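Local coordinates for protein extracellular PQQ-dependent sugar dehydrogenase (Coprinopsis cinerea, PDB 6JT6) that probably oxidises sugars with a PQQ cofactor and passes the electrons to its haem-binding cytochrome b domain, the part described here, at residues A[72-85]-A[150-162]. Numbering follows the deposited sequence.
Sequences VGWVDGSTPRISAR and KPLTPSDPSSGLY. With HEM (protoporphyrin IX containing Fe), chain C.
Pro151 lies across one face of the Trp74 indole, and the loop 150-162 lines its NE1 and six-membered-ring edges. With chi1 at 69°, CG lies between the backbone N and the carbonyl carbon, and the indole runs along the loop-facing side of the hairpin. CB, CG and CD1 all meet Pro151 CD. Pro151 CG sits 3.5 Å from the centroid of the six-membered ring of Trp74, a CH-pi contact, while Arg81 CB of the hairpin backs the opposite face. Trp74 NE1 donates within the ring plane to a lone pair of Pro154 O (2.9 Å, 163° at the hydrogen). At the far rim, CZ2 and CH2 abut Asp156 O and Pro157 O edge-on.

Pro154 O also accepts from Arg81 NE (3.0 Å), by a more bent bond. Arg81 NH2 forms a salt bridge to the anti lone pair of Asp76 OD2 (3.0 Å, a nearly straight 177°), in the guanidinium plane. Ser155 O sits over the centre of one guanidinium face, Thr79 CG2 near the rim of the other.

Toward the haem, extended Arg85 holds Ser159 O end-on with NH1 and NH2, both at 2.7 Å. Arg85 NH2 also donates to Pro157 O (2.9 Å). Lys150 NZ donates to Val75 O, and one water accepts from both NZ and Val75 N.

Tip to tip, Val72 CG2 meets Leu161 CD2, and Leu161 belongs to the haem pocket, its CD1 facing a haem methyl. The loop links strands 138-146 and 166-173 and folds across one side of the hairpin 70-76/79-86; on the other, Ile82 packs against strands 100-109 and 113-121 of the second sheet.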
ATOM      1  N   VAL A  72       1.057   2.830   5.977  1.00 11.27           N
ATOM      2  CA  VAL A  72       1.543   1.730   6.768  1.00 11.26           C
ATOM      3  C   VAL A  72       0.381   0.830   7.174  1.00 11.21           C
ATOM      4  O   VAL A  72      -0.652   1.303   7.685  1.00 10.56           O
ATOM      5  CB  VAL A  72       2.444   2.200   7.944  1.00 12.16           C
ATOM      6  CG1 VAL A  72       1.700   3.117   8.886  1.00 13.80           C
ATOM      7  CG2 VAL A  72       3.019   1.022   8.715  1.00 11.72           C
ATOM      8  N   GLY A  73       0.542  -0.457   6.885  1.00 10.55           N
ATOM      9  CA  GLY A  73      -0.455  -1.452   7.236  1.00 10.29           C
ATOM     10  C   GLY A  73       0.097  -2.545   8.112  1.00 10.78           C
ATOM     11  O   GLY A  73       1.311  -2.817   8.121  1.00 10.42           O
ATOM     12  N   TRP A  74      -0.800  -3.176   8.873  1.00 11.26           N
ATOM     13  CA  TRP A  74      -0.469  -4.313   9.690  1.00 12.42           C
ATOM     14  C   TRP A  74      -1.737  -5.095  10.047  1.00 13.10           C
ATOM     15  O   TRP A  74      -2.867  -4.660   9.722  1.00 12.00           O
ATOM     16  CB  TRP A  74       0.340  -3.897  10.922  1.00 13.05           C
ATOM     17  CG  TRP A  74      -0.431  -3.095  11.939  1.00 13.67           C
ATOM     18  CD1 TRP A  74      -1.088  -3.570  13.048  1.00 13.91           C
ATOM     19  CD2 TRP A  74      -0.578  -1.670  11.955  1.00 14.78           C
ATOM     20  NE1 TRP A  74      -1.641  -2.514  13.763  1.00 15.15           N
ATOM     21  CE2 TRP A  74      -1.332  -1.336  13.119  1.00 15.20           C
ATOM     22  CE3 TRP A  74      -0.113  -0.645  11.123  1.00 14.56           C
ATOM     23  CZ2 TRP A  74      -1.668  -0.011  13.452  1.00 15.57           C
ATOM     24  CZ3 TRP A  74      -0.444   0.687  11.456  1.00 16.70           C
ATOM     25  CH2 TRP A  74      -1.229   0.985  12.615  1.00 15.51           C
ATOM     26  N   VAL A  75      -1.551  -6.253  10.677  1.00 14.55           N
ATOM     27  CA  VAL A  75      -2.692  -7.032  11.176  1.00 16.00           C
ATOM     28  C   VAL A  75      -2.553  -7.178  12.696  1.00 17.75           C
ATOM     29  O   VAL A  75      -1.548  -7.686  13.186  1.00 19.36           O
ATOM     30  CB  VAL A  75      -2.855  -8.405  10.467  1.00 16.93           C
ATOM     31  CG1 VAL A  75      -4.038  -9.150  11.049  1.00 17.72           C
ATOM     32  CG2 VAL A  75      -3.140  -8.203   8.983  1.00 16.54           C
ATOM     33  N   ASP A  76      -3.557  -6.680  13.412  1.00 18.30           N
ATOM     34  CA  ASP A  76      -3.637  -6.769  14.863  1.00 20.12           C
ATOM     35  C   ASP A  76      -4.473  -8.009  15.206  1.00 20.64           C
ATOM     36  O   ASP A  76      -5.697  -7.926  15.250  1.00 19.05           O
ATOM     37  CB  ASP A  76      -4.301  -5.494  15.414  1.00 20.54           C
ATOM     38  CG  ASP A  76      -4.554  -5.556  16.924  1.00 23.84           C
ATOM     39  OD1 ASP A  76      -3.760  -6.205  17.642  1.00 25.35           O
ATOM     40  OD2 ASP A  76      -5.546  -4.937  17.376  1.00 25.72           O
ATOM     41  N   GLY A  77      -3.811  -9.158  15.387  1.00 21.26           N
ATOM     42  CA  GLY A  77      -4.507 -10.424  15.640  1.00 22.37           C
ATOM     43  C   GLY A  77      -5.056 -10.956  14.336  1.00 24.51           C
ATOM     44  O   GLY A  77      -4.309 -11.531  13.544  1.00 26.64           O
ATOM     45  N   SER A  78      -6.352 -10.762  14.104  1.00 23.92           N
ATOM     46  CA  SER A  78      -6.909 -10.988  12.772  1.00 25.26           C
ATOM     47  C   SER A  78      -7.391  -9.701  12.048  1.00 22.69           C
ATOM     48  O   SER A  78      -7.905  -9.780  10.935  1.00 21.67           O
ATOM     49  CB  SER A  78      -8.032 -12.040  12.843  1.00 29.40           C
ATOM     50  OG  SER A  78      -9.148 -11.497  13.530  1.00 35.40           O
ATOM     51  N   THR A  79      -7.214  -8.534  12.673  1.00 20.53           N
ATOM     52  CA  THR A  79      -7.854  -7.281  12.209  1.00 19.90           C
ATOM     53  C   THR A  79      -6.828  -6.398  11.456  1.00 18.24           C
ATOM     54  O   THR A  79      -5.868  -5.921  12.064  1.00 16.62           O
ATOM     55  CB  THR A  79      -8.508  -6.503  13.382  1.00 21.84           C
ATOM     56  OG1 THR A  79      -9.447  -7.347  14.077  1.00 23.69           O
ATOM     57  CG2 THR A  79      -9.227  -5.203  12.887  1.00 21.80           C
ATOM     58  N   PRO A  80      -7.020  -6.210  10.123  1.00 17.57           N
ATOM     59  CA  PRO A  80      -6.126  -5.315   9.362  1.00 15.95           C
ATOM     60  C   PRO A  80      -6.284  -3.843   9.795  1.00 15.50           C
ATOM     61  O   PRO A  80      -7.344  -3.428  10.248  1.00 13.65           O
ATOM     62  CB  PRO A  80      -6.584  -5.499   7.893  1.00 16.21           C
ATOM     63  CG  PRO A  80      -8.028  -5.906   8.009  1.00 18.23           C
ATOM     64  CD  PRO A  80      -8.132  -6.721   9.293  1.00 16.52           C
ATOM     65  N   ARG A  81      -5.196  -3.092   9.708  1.00 14.82           N
ATOM     66  CA  ARG A  81      -5.193  -1.680  10.018  1.00 15.41           C
ATOM     67  C   ARG A  81      -4.366  -0.997   8.956  1.00 14.99           C
ATOM     68  O   ARG A  81      -3.459  -1.613   8.372  1.00 13.81           O
ATOM     69  CB  ARG A  81      -4.576  -1.406  11.393  1.00 16.58           C
ATOM     70  CG  ARG A  81      -5.145  -2.252  12.530  1.00 18.58           C
ATOM     71  CD  ARG A  81      -5.694  -1.423  13.651  1.00 19.73           C
ATOM     72  NE  ARG A  81      -6.179  -2.320  14.691  1.00 23.28           N
ATOM     73  CZ  ARG A  81      -7.457  -2.522  15.012  1.00 24.22           C
ATOM     74  NH1 ARG A  81      -8.446  -1.860  14.388  1.00 24.01           N
ATOM     75  NH2 ARG A  81      -7.739  -3.395  15.982  1.00 27.64           N
ATOM     76  N   ILE A  82      -4.628   0.293   8.760  1.00 14.80           N
ATOM     77  CA  ILE A  82      -3.851   1.091   7.824  1.00 14.94           C
ATOM     78  C   ILE A  82      -3.822   2.542   8.288  1.00 15.12           C
ATOM     79  O   ILE A  82      -4.792   3.046   8.887  1.00 14.72           O
ATOM     80  CB  ILE A  82      -4.348   0.916   6.345  1.00 15.58           C
ATOM     81  CG1 ILE A  82      -3.356   1.527   5.342  1.00 16.69           C
ATOM     82  CG2 ILE A  82      -5.751   1.513   6.132  1.00 15.42           C
ATOM     83  CD1 ILE A  82      -2.911   0.610   4.235  1.00 16.28           C
ATOM     84  N   SER A  83      -2.707   3.208   8.019  1.00 14.35           N
ATOM     85  CA  SER A  83      -2.508   4.565   8.470  1.00 15.58           C
ATOM     86  C   SER A  83      -1.736   5.349   7.396  1.00 16.07           C
ATOM     87  O   SER A  83      -0.879   4.773   6.694  1.00 16.40           O
ATOM     88  CB  SER A  83      -1.755   4.535   9.803  1.00 15.26           C
ATOM     89  OG  SER A  83      -1.336   5.823  10.207  1.00 16.27           O
ATOM     90  N   ALA A  84      -2.041   6.641   7.270  1.00 15.29           N
ATOM     91  CA  ALA A  84      -1.253   7.542   6.434  1.00 15.26           C
ATOM     92  C   ALA A  84      -0.360   8.359   7.344  1.00 16.09           C
ATOM     93  O   ALA A  84      -0.831   8.881   8.377  1.00 15.85           O
ATOM     94  CB  ALA A  84      -2.145   8.474   5.609  1.00 14.24           C
ATOM     95  N   ARG A  85       0.917   8.496   6.951  1.00 16.54           N
ATOM     96  CA  ARG A  85       1.901   9.253   7.739  1.00 17.24           C
ATOM     97  C   ARG A  85       2.798  10.151   6.903  1.00 16.14           C
ATOM     98  O   ARG A  85       2.765  10.092   5.683  1.00 15.73           O
ATOM     99  CB  ARG A  85       2.718   8.324   8.631  1.00 16.87           C
ATOM    100  CG  ARG A  85       1.804   7.394   9.407  1.00 17.33           C
ATOM    101  CD  ARG A  85       2.372   6.876  10.678  1.00 17.54           C
ATOM    102  NE  ARG A  85       1.364   6.022  11.316  1.00 18.77           N
ATOM    103  CZ  ARG A  85       1.548   5.339  12.440  1.00 18.43           C
ATOM    104  NH1 ARG A  85       2.733   5.396  13.074  1.00 18.32           N
ATOM    105  NH2 ARG A  85       0.549   4.590  12.927  1.00 16.36           N
ATOM    106  N   LYS A 150       5.215  -5.643  15.572  1.00 16.65           N
ATOM    107  CA  LYS A 150       4.003  -4.819  15.341  1.00 16.31           C
ATOM    108  C   LYS A 150       4.152  -3.387  15.852  1.00 15.57           C
ATOM    109  O   LYS A 150       5.028  -3.114  16.690  1.00 14.11           O
ATOM    110  CB  LYS A 150       2.783  -5.398  16.051  1.00 18.38           C
ATOM    111  CG  LYS A 150       2.415  -6.837  15.740  1.00 23.54           C
ATOM    112  CD  LYS A 150       1.840  -7.050  14.359  1.00 25.27           C
ATOM    113  CE  LYS A 150       1.766  -8.551  14.101  1.00 28.75           C
ATOM    114  NZ  LYS A 150       0.715  -8.905  13.094  1.00 32.75           N
ATOM    115  N   PRO A 151       3.281  -2.462  15.359  1.00 15.10           N
ATOM    116  CA  PRO A 151       3.234  -1.166  16.021  1.00 15.57           C
ATOM    117  C   PRO A 151       2.943  -1.362  17.526  1.00 15.76           C
ATOM    118  O   PRO A 151       2.360  -2.370  17.936  1.00 14.69           O
ATOM    119  CB  PRO A 151       2.084  -0.446  15.281  1.00 14.77           C
ATOM    120  CG  PRO A 151       2.159  -1.022  13.895  1.00 14.79           C
ATOM    121  CD  PRO A 151       2.386  -2.486  14.165  1.00 14.08           C
ATOM    122  N   LEU A 152       3.400  -0.412  18.332  1.00 18.16           N
ATOM    123  CA  LEU A 152       3.481  -0.585  19.801  1.00 19.09           C
ATOM    124  C   LEU A 152       2.132  -0.846  20.413  1.00 18.68           C
ATOM    125  O   LEU A 152       2.028  -1.631  21.353  1.00 18.84           O
ATOM    126  CB  LEU A 152       4.075   0.676  20.453  1.00 21.26           C
ATOM    127  CG  LEU A 152       5.573   1.031  20.365  1.00 23.06           C
ATOM    128  CD1 LEU A 152       6.359   0.246  21.385  1.00 24.62           C
ATOM    129  CD2 LEU A 152       6.216   0.911  18.975  1.00 24.15           C
ATOM    130  N   THR A 153       1.108  -0.177  19.884  1.00 16.99           N
ATOM    131  CA  THR A 153      -0.273  -0.381  20.321  1.00 18.27           C
ATOM    132  C   THR A 153      -1.100  -0.759  19.074  1.00 17.23           C
ATOM    133  O   THR A 153      -1.740   0.073  18.468  1.00 16.68           O
ATOM    134  CB  THR A 153      -0.838   0.845  21.073  1.00 18.97           C
ATOM    135  OG1 THR A 153      -0.778   1.995  20.225  1.00 22.52           O
ATOM    136  CG2 THR A 153       0.008   1.143  22.334  1.00 20.30           C
ATOM    137  N   PRO A 154      -1.063  -2.047  18.694  1.00 17.68           N
ATOM    138  CA  PRO A 154      -1.544  -2.448  17.364  1.00 16.98           C
ATOM    139  C   PRO A 154      -3.061  -2.291  17.151  1.00 16.88           C
ATOM    140  O   PRO A 154      -3.516  -2.319  16.016  1.00 15.67           O
ATOM    141  CB  PRO A 154      -1.090  -3.903  17.232  1.00 18.10           C
ATOM    142  CG  PRO A 154      -0.702  -4.357  18.590  1.00 18.60           C
ATOM    143  CD  PRO A 154      -0.429  -3.157  19.440  1.00 17.67           C
ATOM    144  N   SER A 155      -3.829  -2.089  18.226  1.00 17.74           N
ATOM    145  CA  SER A 155      -5.268  -1.773  18.106  1.00 18.62           C
ATOM    146  C   SER A 155      -5.550  -0.370  17.552  1.00 19.09           C
ATOM    147  O   SER A 155      -6.638  -0.121  17.037  1.00 20.93           O
ATOM    148  CB  SER A 155      -5.944  -1.898  19.473  1.00 18.92           C
ATOM    149  OG  SER A 155      -5.691  -0.697  20.186  1.00 19.99           O
ATOM    150  N   ASP A 156      -4.582   0.540  17.648  1.00 20.20           N
ATOM    151  CA  ASP A 156      -4.767   1.958  17.276  1.00 21.09           C
ATOM    152  C   ASP A 156      -4.084   2.214  15.906  1.00 18.98           C
ATOM    153  O   ASP A 156      -2.882   2.014  15.774  1.00 17.69           O
ATOM    154  CB  ASP A 156      -4.182   2.863  18.387  1.00 23.66           C
ATOM    155  CG  ASP A 156      -4.373   4.380  18.139  1.00 27.85           C
ATOM    156  OD1 ASP A 156      -4.792   4.849  17.053  1.00 28.73           O
ATOM    157  OD2 ASP A 156      -4.071   5.140  19.081  1.00 32.38           O
ATOM    158  N   PRO A 157      -4.849   2.709  14.907  1.00 19.10           N
ATOM    159  CA  PRO A 157      -4.255   3.029  13.608  1.00 18.48           C
ATOM    160  C   PRO A 157      -3.229   4.147  13.732  1.00 17.82           C
ATOM    161  O   PRO A 157      -2.379   4.283  12.856  1.00 17.72           O
ATOM    162  CB  PRO A 157      -5.434   3.519  12.770  1.00 18.74           C
ATOM    163  CG  PRO A 157      -6.627   2.997  13.441  1.00 21.06           C
ATOM    164  CD  PRO A 157      -6.326   2.796  14.883  1.00 19.26           C
ATOM    165  N   SER A 158      -3.274   4.912  14.813  1.00 17.24           N
ATOM    166  CA  SER A 158      -2.224   5.955  15.019  1.00 19.07           C
ATOM    167  C   SER A 158      -1.040   5.522  15.880  1.00 17.11           C
ATOM    168  O   SER A 158      -0.209   6.357  16.285  1.00 18.64           O
ATOM    169  CB  SER A 158      -2.858   7.243  15.559  1.00 19.95           C
ATOM    170  OG  SER A 158      -3.665   7.785  14.524  1.00 24.38           O
ATOM    171  N   SER A 159      -0.961   4.229  16.151  1.00 16.67           N
ATOM    172  CA  SER A 159       0.137   3.639  16.936  1.00 16.94           C
ATOM    173  C   SER A 159       1.515   4.114  16.511  1.00 16.42           C
ATOM    174  O   SER A 159       1.811   4.196  15.324  1.00 16.63           O
ATOM    175  CB  SER A 159       0.128   2.105  16.812  1.00 16.51           C
ATOM    176  OG  SER A 159       1.186   1.563  17.575  1.00 14.82           O
ATOM    177  N   GLY A 160       2.348   4.421  17.492  1.00 16.77           N
ATOM    178  CA  GLY A 160       3.799   4.491  17.267  1.00 16.93           C
ATOM    179  C   GLY A 160       4.344   3.169  16.737  1.00 16.57           C
ATOM    180  O   GLY A 160       3.752   2.080  16.936  1.00 16.28           O
ATOM    181  N   LEU A 161       5.460   3.263  16.039  1.00 17.54           N
ATOM    182  CA  LEU A 161       6.080   2.064  15.474  1.00 18.03           C
ATOM    183  C   LEU A 161       7.610   2.145  15.499  1.00 17.94           C
ATOM    184  O   LEU A 161       8.192   3.227  15.531  1.00 17.89           O
ATOM    185  CB  LEU A 161       5.527   1.790  14.071  1.00 17.90           C
ATOM    186  CG  LEU A 161       5.452   2.901  13.038  1.00 19.09           C
ATOM    187  CD1 LEU A 161       6.847   3.339  12.631  1.00 18.62           C
ATOM    188  CD2 LEU A 161       4.665   2.447  11.812  1.00 18.14           C
ATOM    189  N   TYR A 162       8.249   0.993  15.481  1.00 17.44           N
ATOM    190  CA  TYR A 162       9.709   0.928  15.362  1.00 17.13           C
ATOM    191  C   TYR A 162      10.088   1.088  13.899  1.00 17.50           C
ATOM    192  O   TYR A 162       9.346   0.659  13.002  1.00 15.13           O
ATOM    193  CB  TYR A 162      10.218  -0.419  15.887  1.00 17.11           C
ATOM    194  CG  TYR A 162      10.010  -0.556  17.392  1.00 17.81           C
ATOM    195  CD1 TYR A 162      10.806   0.180  18.296  1.00 18.53           C
ATOM    196  CD2 TYR A 162       9.002  -1.380  17.906  1.00 19.03           C
ATOM    197  CE1 TYR A 162      10.611   0.092  19.669  1.00 19.09           C
ATOM    198  CE2 TYR A 162       8.805  -1.494  19.293  1.00 20.37           C
ATOM    199  CZ  TYR A 162       9.609  -0.747  20.159  1.00 19.90           C
ATOM    200  OH  TYR A 162       9.415  -0.847  21.527  1.00 21.51           O
TER
HETATM  201  CHA HEM C 302      14.574   5.043   4.743  1.00 17.04           C
HETATM  202  CHB HEM C 302      14.345   6.114   9.485  1.00 17.84           C
HETATM  203  CHC HEM C 302       9.691   4.782   9.596  1.00 15.83           C
HETATM  204  CHD HEM C 302       9.738   4.563   4.689  1.00 14.63           C
HETATM  205  C1A HEM C 302      14.925   5.398   6.033  1.00 19.12           C
HETATM  206  C2A HEM C 302      16.249   5.684   6.455  1.00 21.18           C
HETATM  207  C3A HEM C 302      16.172   5.972   7.798  1.00 20.85           C
HETATM  208  C4A HEM C 302      14.814   5.872   8.205  1.00 18.82           C
HETATM  209  CMA HEM C 302      17.330   6.341   8.712  1.00 22.83           C
HETATM  210  CAA HEM C 302      17.504   5.676   5.595  1.00 23.80           C
HETATM  211  CBA HEM C 302      17.878   4.283   5.058  1.00 32.56           C
HETATM  212  CGA HEM C 302      17.973   3.203   6.102  1.00 39.27           C
HETATM  213  O1A HEM C 302      17.153   2.248   6.147  1.00 42.05           O
HETATM  214  O2A HEM C 302      18.896   3.250   6.945  1.00 47.98           O
HETATM  215  C1B HEM C 302      13.062   5.825   9.939  1.00 18.14           C
HETATM  216  C2B HEM C 302      12.680   5.910  11.321  1.00 18.66           C
HETATM  217  C3B HEM C 302      11.366   5.489  11.367  1.00 18.41           C
HETATM  218  C4B HEM C 302      10.976   5.169   9.973  1.00 16.65           C
HETATM  219  CMB HEM C 302      13.590   6.345  12.488  1.00 19.63           C
HETATM  220  CAB HEM C 302      10.419   5.369  12.511  1.00 18.61           C
HETATM  221  CBB HEM C 302      10.780   4.993  13.732  1.00 20.24           C
HETATM  222  C1C HEM C 302       9.258   4.686   8.245  1.00 14.81           C
HETATM  223  C2C HEM C 302       7.937   4.396   7.836  1.00 13.86           C
HETATM  224  C3C HEM C 302       7.931   4.335   6.436  1.00 14.08           C
HETATM  225  C4C HEM C 302       9.286   4.564   5.989  1.00 14.27           C
HETATM  226  CMC HEM C 302       6.772   4.243   8.798  1.00 13.34           C
HETATM  227  CAC HEM C 302       6.742   4.101   5.569  1.00 14.44           C
HETATM  228  CBC HEM C 302       5.748   3.264   5.939  1.00 13.16           C
HETATM  229  C1D HEM C 302      11.100   4.602   4.356  1.00 15.32           C
HETATM  230  C2D HEM C 302      11.567   4.464   2.960  1.00 16.22           C
HETATM  231  C3D HEM C 302      12.897   4.618   2.963  1.00 16.03           C
HETATM  232  C4D HEM C 302      13.241   4.860   4.380  1.00 16.28           C
HETATM  233  CMD HEM C 302      10.745   4.195   1.726  1.00 16.88           C
HETATM  234  CAD HEM C 302      13.840   4.497   1.767  1.00 15.84           C
HETATM  235  CBD HEM C 302      13.952   5.744   0.908  1.00 15.29           C
HETATM  236  CGD HEM C 302      14.759   6.772   1.652  1.00 17.03           C
HETATM  237  O1D HEM C 302      14.284   7.892   1.988  1.00 16.10           O
HETATM  238  O2D HEM C 302      15.919   6.479   1.971  1.00 18.20           O
HETATM  239  NA  HEM C 302      14.060   5.489   7.127  1.00 18.20           N
HETATM  240  NB  HEM C 302      12.039   5.389   9.191  1.00 16.95           N
HETATM  241  NC  HEM C 302      10.056   4.739   7.124  1.00 15.05           N
HETATM  242  ND  HEM C 302      12.146   4.876   5.182  1.00 16.11           N
HETATM  243 FE   HEM C 302      12.100   5.136   7.103  1.00 15.77          FE
HETATM  244  O   HOH W   1       1.380  -7.190  11.186  1.00 16.76           O